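Local coordinates for protein prophenoloxidase b (Marsupenaeus japonicus, PDB 3WKY) that is a secreted type 3 copper protein that probably oxidises monophenols and o-diphenols at a dicopper-oxygen centre once its proenzyme form is activated, at residues 217-223 with 333-339; 452-458 with 471-476. All coordinates share one frame; numbering follows the deposited sequence. Where two conformers were deposited one is given.

Interaction 1: residues 217-223 with 333-339; sequences RRGELFY and YGINLVG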
loop_
_atom_site.group_PDB
_atom_site.type_symbol
_atom_site.label_atom_id
_atom_site.label_comp_id
_atom_site.label_asym_id
_atom_site.label_seq_id
_atom_site.Cartn_x
_atom_site.Cartn_y
_atom_site.Cartn_z
ATOM N N ARG A 217 -26.626 1.826 -38.859
ATOM C CA ARG A 217 -25.261 2.017 -38.348
ATOM C C ARG A 217 -25.231 2.861 -37.074
ATOM O O ARG A 217 -24.366 3.733 -36.903
ATOM C CB ARG A 217 -24.364 2.612 -39.448
ATOM C CG ARG A 217 -24.242 1.659 -40.641
ATOM C CD ARG A 217 -23.783 2.354 -41.925
ATOM N NE ARG A 217 -22.421 2.863 -41.815
ATOM C CZ ARG A 217 -21.775 3.503 -42.788
ATOM N NH1 ARG A 217 -22.363 3.723 -43.969
ATOM N NH2 ARG A 217 -20.538 3.932 -42.578
ATOM N N ARG A 218 -26.187 2.600 -36.184
ATOM C CA ARG A 218 -26.336 3.406 -34.967
ATOM C C ARG A 218 -25.153 3.208 -34.011
ATOM O O ARG A 218 -24.741 4.141 -33.319
ATOM C CB ARG A 218 -27.632 3.050 -34.227
ATOM C CG ARG A 218 -28.106 4.137 -33.233
ATOM C CD ARG A 218 -29.077 3.565 -32.200
ATOM N NE ARG A 218 -28.396 2.501 -31.464
ATOM C CZ ARG A 218 -27.531 2.719 -30.478
ATOM N NH1 ARG A 218 -27.298 3.954 -30.051
ATOM N NH2 ARG A 218 -26.918 1.696 -29.905
ATOM N N GLY A 219 -24.643 1.985 -33.957
ATOM C CA GLY A 219 -23.473 1.682 -33.141
ATOM C C GLY A 219 -22.249 2.410 -33.647
ATOM O O GLY A 219 -21.429 2.908 -32.870
ATOM N N GLU A 220 -22.113 2.485 -34.971
ATOM C CA GLU A 220 -21.017 3.232 -35.545
ATOM C C GLU A 220 -21.178 4.732 -35.286
ATOM O O GLU A 220 -20.192 5.445 -35.041
ATOM C CB GLU A 220 -20.906 2.942 -37.053
ATOM C CG GLU A 220 -19.813 3.733 -37.725
ATOM C CD GLU A 220 -19.706 3.392 -39.190
ATOM O OE1 GLU A 220 -20.581 2.625 -39.665
ATOM O OE2 GLU A 220 -18.748 3.862 -39.852
ATOM N N LEU A 221 -22.416 5.219 -35.334
ATOM C CA LEU A 221 -22.667 6.631 -35.069
ATOM C C LEU A 221 -22.377 6.965 -33.609
ATOM O O LEU A 221 -21.911 8.064 -33.308
ATOM C CB LEU A 221 -24.115 6.997 -35.409
ATOM C CG LEU A 221 -24.432 8.487 -35.567
ATOM C CD1 LEU A 221 -23.815 9.075 -36.847
ATOM C CD2 LEU A 221 -25.946 8.711 -35.559
ATOM N N PHE A 222 -22.682 6.024 -32.710
ATOM C CA PHE A 222 -22.306 6.177 -31.299
ATOM C C PHE A 222 -20.798 6.423 -31.197
ATOM O O PHE A 222 -20.358 7.416 -30.606
ATOM C CB PHE A 222 -22.722 4.953 -30.499
ATOM C CG PHE A 222 -22.204 4.954 -29.087
ATOM C CD1 PHE A 222 -22.730 5.824 -28.153
ATOM C CD2 PHE A 222 -21.175 4.098 -28.712
ATOM C CE1 PHE A 222 -22.246 5.844 -26.844
ATOM C CE2 PHE A 222 -20.690 4.101 -27.391
ATOM C CZ PHE A 222 -21.224 4.972 -26.471
ATOM N N TYR A 223 -20.010 5.540 -31.802
ATOM C CA TYR A 223 -18.569 5.751 -31.896
ATOM C C TYR A 223 -18.222 7.118 -32.473
ATOM O O TYR A 223 -17.427 7.854 -31.891
ATOM C CB TYR A 223 -17.920 4.663 -32.760
ATOM C CG TYR A 223 -16.695 5.142 -33.492
ATOM C CD1 TYR A 223 -15.515 5.430 -32.805
ATOM C CD2 TYR A 223 -16.704 5.301 -34.882
ATOM C CE1 TYR A 223 -14.372 5.877 -33.487
ATOM C CE2 TYR A 223 -15.575 5.741 -35.558
ATOM C CZ TYR A 223 -14.414 6.023 -34.860
ATOM O OH TYR A 223 -13.290 6.455 -35.537
ATOM N N TYR A 333 -21.032 -3.517 -40.714
ATOM C CA TYR A 333 -19.689 -2.989 -40.510
ATOM C C TYR A 333 -19.187 -3.412 -39.130
ATOM O O TYR A 333 -19.941 -3.358 -38.152
ATOM C CB TYR A 333 -19.703 -1.459 -40.547
ATOM C CG TYR A 333 -20.077 -0.859 -41.889
ATOM C CD1 TYR A 333 -21.399 -0.882 -42.339
ATOM C CD2 TYR A 333 -19.122 -0.259 -42.688
ATOM C CE1 TYR A 333 -21.749 -0.335 -43.562
ATOM C CE2 TYR A 333 -19.463 0.296 -43.917
ATOM C CZ TYR A 333 -20.781 0.252 -44.341
ATOM O OH TYR A 333 -21.126 0.807 -45.561
ATOM N N GLY A 334 -17.921 -3.809 -39.045
ATOM C CA GLY A 334 -17.357 -4.220 -37.767
ATOM C C GLY A 334 -17.434 -3.122 -36.718
ATOM O O GLY A 334 -17.752 -3.399 -35.556
ATOM N N ILE A 335 -17.130 -1.888 -37.108
ATOM C CA ILE A 335 -17.231 -0.757 -36.177
ATOM C C ILE A 335 -18.652 -0.627 -35.613
ATOM O O ILE A 335 -18.837 -0.305 -34.424
ATOM C CB ILE A 335 -16.756 0.571 -36.830
ATOM C CG1 ILE A 335 -16.914 1.758 -35.864
ATOM C CG2 ILE A 335 -17.519 0.855 -38.141
ATOM C CD1 ILE A 335 -16.056 1.620 -34.573
ATOM N N ASN A 336 -19.661 -0.912 -36.440
ATOM C CA ASN A 336 -21.043 -0.861 -35.975
ATOM C C ASN A 336 -21.350 -1.971 -34.973
ATOM O O ASN A 336 -21.992 -1.734 -33.950
ATOM C CB ASN A 336 -22.034 -0.949 -37.138
ATOM C CG ASN A 336 -23.458 -0.684 -36.694
ATOM O OD1 ASN A 336 -23.743 0.340 -36.061
ATOM N ND2 ASN A 336 -24.356 -1.609 -36.995
ATOM N N LEU A 337 -20.895 -3.186 -35.281
ATOM C CA LEU A 337 -21.095 -4.330 -34.390
ATOM C C LEU A 337 -20.436 -4.108 -33.030
ATOM O O LEU A 337 -21.007 -4.473 -31.989
ATOM C CB LEU A 337 -20.528 -5.603 -35.034
ATOM C CG LEU A 337 -21.382 -6.151 -36.183
ATOM C CD1 LEU A 337 -20.570 -7.126 -37.030
ATOM C CD2 LEU A 337 -22.634 -6.832 -35.641
ATOM N N VAL A 338 -19.232 -3.535 -33.043
ATOM C CA VAL A 338 -18.513 -3.239 -31.786
ATOM C C VAL A 338 -19.266 -2.158 -31.022
ATOM O O VAL A 338 -19.457 -2.268 -29.804
ATOM C CB VAL A 338 -17.046 -2.803 -32.072
ATOM C CG1 VAL A 338 -16.358 -2.295 -30.793
ATOM C CG2 VAL A 338 -16.260 -3.965 -32.660
ATOM N N GLY A 339 -19.731 -1.133 -31.737
ATOM C CA GLY A 339 -20.506 -0.074 -31.109
ATOM C C GLY A 339 -21.761 -0.593 -30.432
ATOM O O GLY A 339 -22.042 -0.226 -29.285
#
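The guanidinium of Arg217 lies flat on one face of the Tyr333 ring, planes 12° apart, a stacked cation-pi pair with CZ 4.0 Å from the ring centroid. A bend at chi3 (66°) turns the group over the ring. The Glu220 carboxylate carbon lies at its edge, in the guanidinium plane: Arg217 NE donates to Glu220 OE1 at 2.8 Å in a salt bridge, meeting it from above the carboxylate plane, and weaker bonds run from NH2 to both oxygens. The outer ends of these groups meet the segment round Asp628 to Met632: Tyr333 OH bonds Pro629 O, and Glu220 OE2 accepts from Met632 N. Of the polar contacts made by Asn336, Glu220 N to OD1 is a hydrogen bond of 2.9 Å, on a lone pair in the carbonyl plane; its ND2 is taken by Asp332. Two helix starts meet here in the copper-containing domain, crossing at 82° with axes 6.8 Å apart, and Arg217 and Tyr333 stand at their N-cap positions. Glycines permit this closeness: Gly339 CA sits 3.6 Å from Gly219 O in a CA-H...O contact, and a CB on either glycine would clash with the opposite backbone. Ile335 CD1 rests over one face of Tyr223, 4.0 Å from its centroid. Ile335 CG2 lies against the Glu220 carboxylate carbon CD. Phe222, one turn before copper-site His226, borders the Cu2-O2 cluster.

Interaction 2: residues 452-458 with 471-476; sequences PKTFNSS and ITVHIK. With NAG (2-acetamido-2-deoxy-beta-D-glucopyranose), chain C; EDO (1,2-ethanediol), chain L.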
loop_
_atom_site.group_PDB
_atom_site.type_symbol
_atom_site.label_atom_id
_atom_site.label_comp_id
_atom_site.label_asym_id
_atom_site.label_seq_id
_atom_site.Cartn_x
_atom_site.Cartn_y
_atom_site.Cartn_z
ATOM N N PRO A 452 -21.948 37.248 -24.516
ATOM C CA PRO A 452 -23.123 36.923 -23.697
ATOM C C PRO A 452 -24.294 36.431 -24.543
ATOM O O PRO A 452 -24.416 36.825 -25.702
ATOM C CB PRO A 452 -23.476 38.266 -23.052
ATOM C CG PRO A 452 -22.951 39.289 -24.008
ATOM C CD PRO A 452 -21.677 38.697 -24.546
ATOM N N LYS A 453 -25.116 35.549 -23.980
ATOM C CA LYS A 453 -26.384 35.160 -24.588
ATOM C C LYS A 453 -27.435 35.121 -23.485
ATOM O O LYS A 453 -27.121 34.820 -22.330
ATOM C CB LYS A 453 -26.299 33.787 -25.260
ATOM C CG LYS A 453 -25.365 33.706 -26.468
ATOM C CD LYS A 453 -25.454 32.322 -27.105
ATOM C CE LYS A 453 -24.305 32.054 -28.077
ATOM N NZ LYS A 453 -24.324 32.976 -29.235
ATOM N N THR A 454 -28.680 35.412 -23.851
ATOM C CA THR A 454 -29.769 35.513 -22.881
ATOM C C THR A 454 -30.957 34.697 -23.366
ATOM O O THR A 454 -31.243 34.679 -24.561
ATOM C CB THR A 454 -30.194 36.985 -22.707
ATOM O OG1 THR A 454 -29.061 37.761 -22.298
ATOM C CG2 THR A 454 -31.288 37.117 -21.663
ATOM N N PHE A 455 -31.634 34.002 -22.453
ATOM C CA PHE A 455 -32.876 33.321 -22.813
ATOM C C PHE A 455 -33.972 33.518 -21.767
ATOM O O PHE A 455 -33.698 33.876 -20.618
ATOM C CB PHE A 455 -32.649 31.828 -23.084
ATOM C CG PHE A 455 -32.276 31.030 -21.866
ATOM C CD1 PHE A 455 -30.954 30.952 -21.454
ATOM C CD2 PHE A 455 -33.245 30.344 -21.143
ATOM C CE1 PHE A 455 -30.603 30.216 -20.332
ATOM C CE2 PHE A 455 -32.901 29.605 -20.017
ATOM C CZ PHE A 455 -31.573 29.543 -19.616
ATOM N N ASN A 456 -35.209 33.276 -22.192
ATOM C CA ASN A 456 -36.393 33.410 -21.346
ATOM C C ASN A 456 -36.655 32.092 -20.602
ATOM O O ASN A 456 -37.046 31.092 -21.209
ATOM C CB ASN A 456 -37.592 33.797 -22.232
ATOM C CG ASN A 456 -38.862 34.106 -21.442
ATOM O OD1 ASN A 456 -38.985 33.763 -20.261
ATOM N ND2 ASN A 456 -39.824 34.760 -22.110
ATOM N N SER A 457 -36.448 32.087 -19.290
ATOM C CA SER A 457 -36.586 30.852 -18.520
ATOM C C SER A 457 -38.012 30.587 -18.055
ATOM O O SER A 457 -38.303 29.519 -17.517
ATOM C CB SER A 457 -35.643 30.854 -17.312
ATOM O OG SER A 457 -36.004 31.842 -16.360
ATOM N N SER A 458 -38.906 31.544 -18.287
ATOM C CA SER A 458 -40.269 31.448 -17.768
ATOM C C SER A 458 -41.135 30.410 -18.478
ATOM O O SER A 458 -42.224 30.082 -18.023
ATOM C CB SER A 458 -40.932 32.824 -17.760
ATOM O OG SER A 458 -40.346 33.629 -16.752
ATOM N N ILE A 471 -44.665 38.038 -14.667
ATOM C CA ILE A 471 -43.228 38.060 -14.417
ATOM C C ILE A 471 -42.469 37.164 -15.399
ATOM O O ILE A 471 -42.886 36.039 -15.685
ATOM C CB ILE A 471 -42.909 37.672 -12.948
ATOM C CG1 ILE A 471 -41.406 37.752 -12.672
ATOM C CG2 ILE A 471 -43.446 36.287 -12.624
ATOM C CD1 ILE A 471 -40.803 39.124 -12.925
ATOM N N THR A 472 -41.384 37.703 -15.947
ATOM C CA THR A 472 -40.502 36.959 -16.843
ATOM C C THR A 472 -39.079 37.040 -16.311
ATOM O O THR A 472 -38.597 38.128 -15.989
ATOM C CB THR A 472 -40.526 37.537 -18.273
ATOM O OG1 THR A 472 -41.810 37.308 -18.865
ATOM C CG2 THR A 472 -39.450 36.880 -19.145
ATOM N N VAL A 473 -38.409 35.895 -16.226
ATOM C CA VAL A 473 -37.035 35.875 -15.751
ATOM C C VAL A 473 -36.121 35.517 -16.904
ATOM O O VAL A 473 -36.208 34.419 -17.466
ATOM C CB VAL A 473 -36.842 34.877 -14.596
ATOM C CG1 VAL A 473 -35.373 34.794 -14.210
ATOM C CG2 VAL A 473 -37.682 35.295 -13.395
ATOM N N HIS A 474 -35.266 36.462 -17.272
ATOM C CA HIS A 474 -34.271 36.227 -18.306
ATOM C C HIS A 474 -32.988 35.765 -17.632
ATOM O O HIS A 474 -32.648 36.239 -16.541
ATOM C CB HIS A 474 -34.018 37.504 -19.108
ATOM C CG HIS A 474 -35.217 37.989 -19.864
ATOM N ND1 HIS A 474 -35.672 37.369 -21.008
ATOM C CD2 HIS A 474 -36.051 39.033 -19.643
ATOM C CE1 HIS A 474 -36.739 38.008 -21.458
ATOM N NE2 HIS A 474 -36.988 39.022 -20.648
ATOM N N ILE A 475 -32.285 34.832 -18.273
ATOM C CA ILE A 475 -31.019 34.343 -17.734
ATOM C C ILE A 475 -29.910 34.583 -18.744
ATOM O O ILE A 475 -29.993 34.135 -19.891
ATOM C CB ILE A 475 -31.084 32.853 -17.366
ATOM C CG1 ILE A 475 -32.137 32.631 -16.276
ATOM C CG2 ILE A 475 -29.707 32.358 -16.901
ATOM C CD1 ILE A 475 -32.395 31.171 -15.941
ATOM N N LYS A 476 -28.872 35.283 -18.300
ATOM C CA LYS A 476 -27.797 35.709 -19.180
ATOM C C LYS A 476 -26.483 35.079 -18.742
ATOM O O LYS A 476 -26.205 34.974 -17.550
ATOM C CB LYS A 476 -27.691 37.232 -19.151
ATOM C CG LYS A 476 -26.463 37.802 -19.848
ATOM C CD LYS A 476 -26.490 39.326 -19.826
ATOM C CE LYS A 476 -25.104 39.893 -20.061
ATOM N NZ LYS A 476 -25.150 41.354 -20.334
HETATM C C1 NAG C . -41.149 34.520 -21.561
HETATM C C2 NAG C . -42.053 35.522 -22.284
HETATM C C3 NAG C . -43.498 35.336 -21.858
HETATM C C4 NAG C . -43.960 33.900 -22.079
HETATM C C5 NAG C . -42.941 32.831 -21.666
HETATM C C6 NAG C . -43.137 31.624 -22.580
HETATM C C7 NAG C . -41.147 37.731 -22.874
HETATM C C8 NAG C . -40.651 39.037 -22.326
HETATM N N2 NAG C . -41.663 36.886 -21.982
HETATM O O3 NAG C . -44.307 36.225 -22.601
HETATM O O4 NAG C . -45.146 33.697 -21.338
HETATM O O5 NAG C . -41.578 33.197 -21.807
HETATM O O6 NAG C . -43.805 30.577 -21.920
HETATM O O7 NAG C . -41.063 37.484 -24.076
HETATM C C1 EDO L . -43.435 31.529 -15.685
HETATM O O1 EDO L . -42.758 32.687 -15.147
HETATM C C2 EDO L . -44.559 31.882 -16.657
HETATM O O2 EDO L . -45.677 32.400 -15.925
HETATM O O HOH W 1 -28.020 32.363 -21.070
#
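Val473 O is gripped by two donors from one residue, Ser457 N at 3.0 Å and Ser457 OG at 2.8 Å. The amide comes nearly straight at the carbonyl, whereas the hydroxyl approaches from above its plane; OG stands between the backbone N and carbonyl carbon (chi1 67°), close enough to reach the same oxygen. Next along, Val473 N donates to Ser458 OG at 3.0 Å, and that hydroxyl in turn donates to an ethanediol probably left from the crystallisation liquor. Before these serines the strands pair in antiparallel fashion within the Ig-like domain: Phe455 and Ile475 form a hydrogen-bonded pair, with Ile475 N to Phe455 O at 2.9 Å, flanked by the non-hydrogen-bonded pairs Thr454-Lys476 and Asn456-His474. A water bridges Lys453 O and Ile475 O. On one face of the sheet, Phe455 and Ile475 lie side by side, Ile475 CB over a face of the ring, while Ile475 CD1 reaches Ser457 CB at 3.5 Å. With an alanine at Phe455, a gap is likely to open beside Ile475, whose CB and CG2 would lose their aromatic neighbour. The other face carries Thr454, Asn456, His474 and Lys476. Here His474 NE2 bonds Glu165, and the neighbouring strand 165-169 continues the sheet. Asn456 OD1 accepts from Ser458 N at 3.0 Å, an Asx turn, while its ND2 is covalently joined to C1 of the N-linked sugar. In the modelled conformer of Thr472, the sugar's N2 donates to Thr472 OG1 at 3.1 Å. Glycan and turn thus use separate atoms of one amide, and in that conformer the hydrogen bond to Thr472 would also hold the sugar to the partner strand.

From the N terminus, the chain reaches helix 218-239 after a largely helical N-terminal part. Interaction 1 joins segments 217-223 and 333-339, 110 residues apart at their nearer ends, and so closes a long, partly helical loop inside the copper-containing domain. Only after that does the chain reach strand 445-456, and interaction 2 closes a connection of 12 residues, 459-470, to the adjacent strand 472-481 in the Ig-like domain. The two contacts therefore follow in series, neither nested nor crossing. The centres of interactions 1 and 2 are 39 Å apart, on opposite sides of the chain's centre. The nearest atoms of interactions 1 and 2 are about 25 Å apart. One joins helices beside the dicopper site, the other neighbouring strands at a glycosylated part of the sheet.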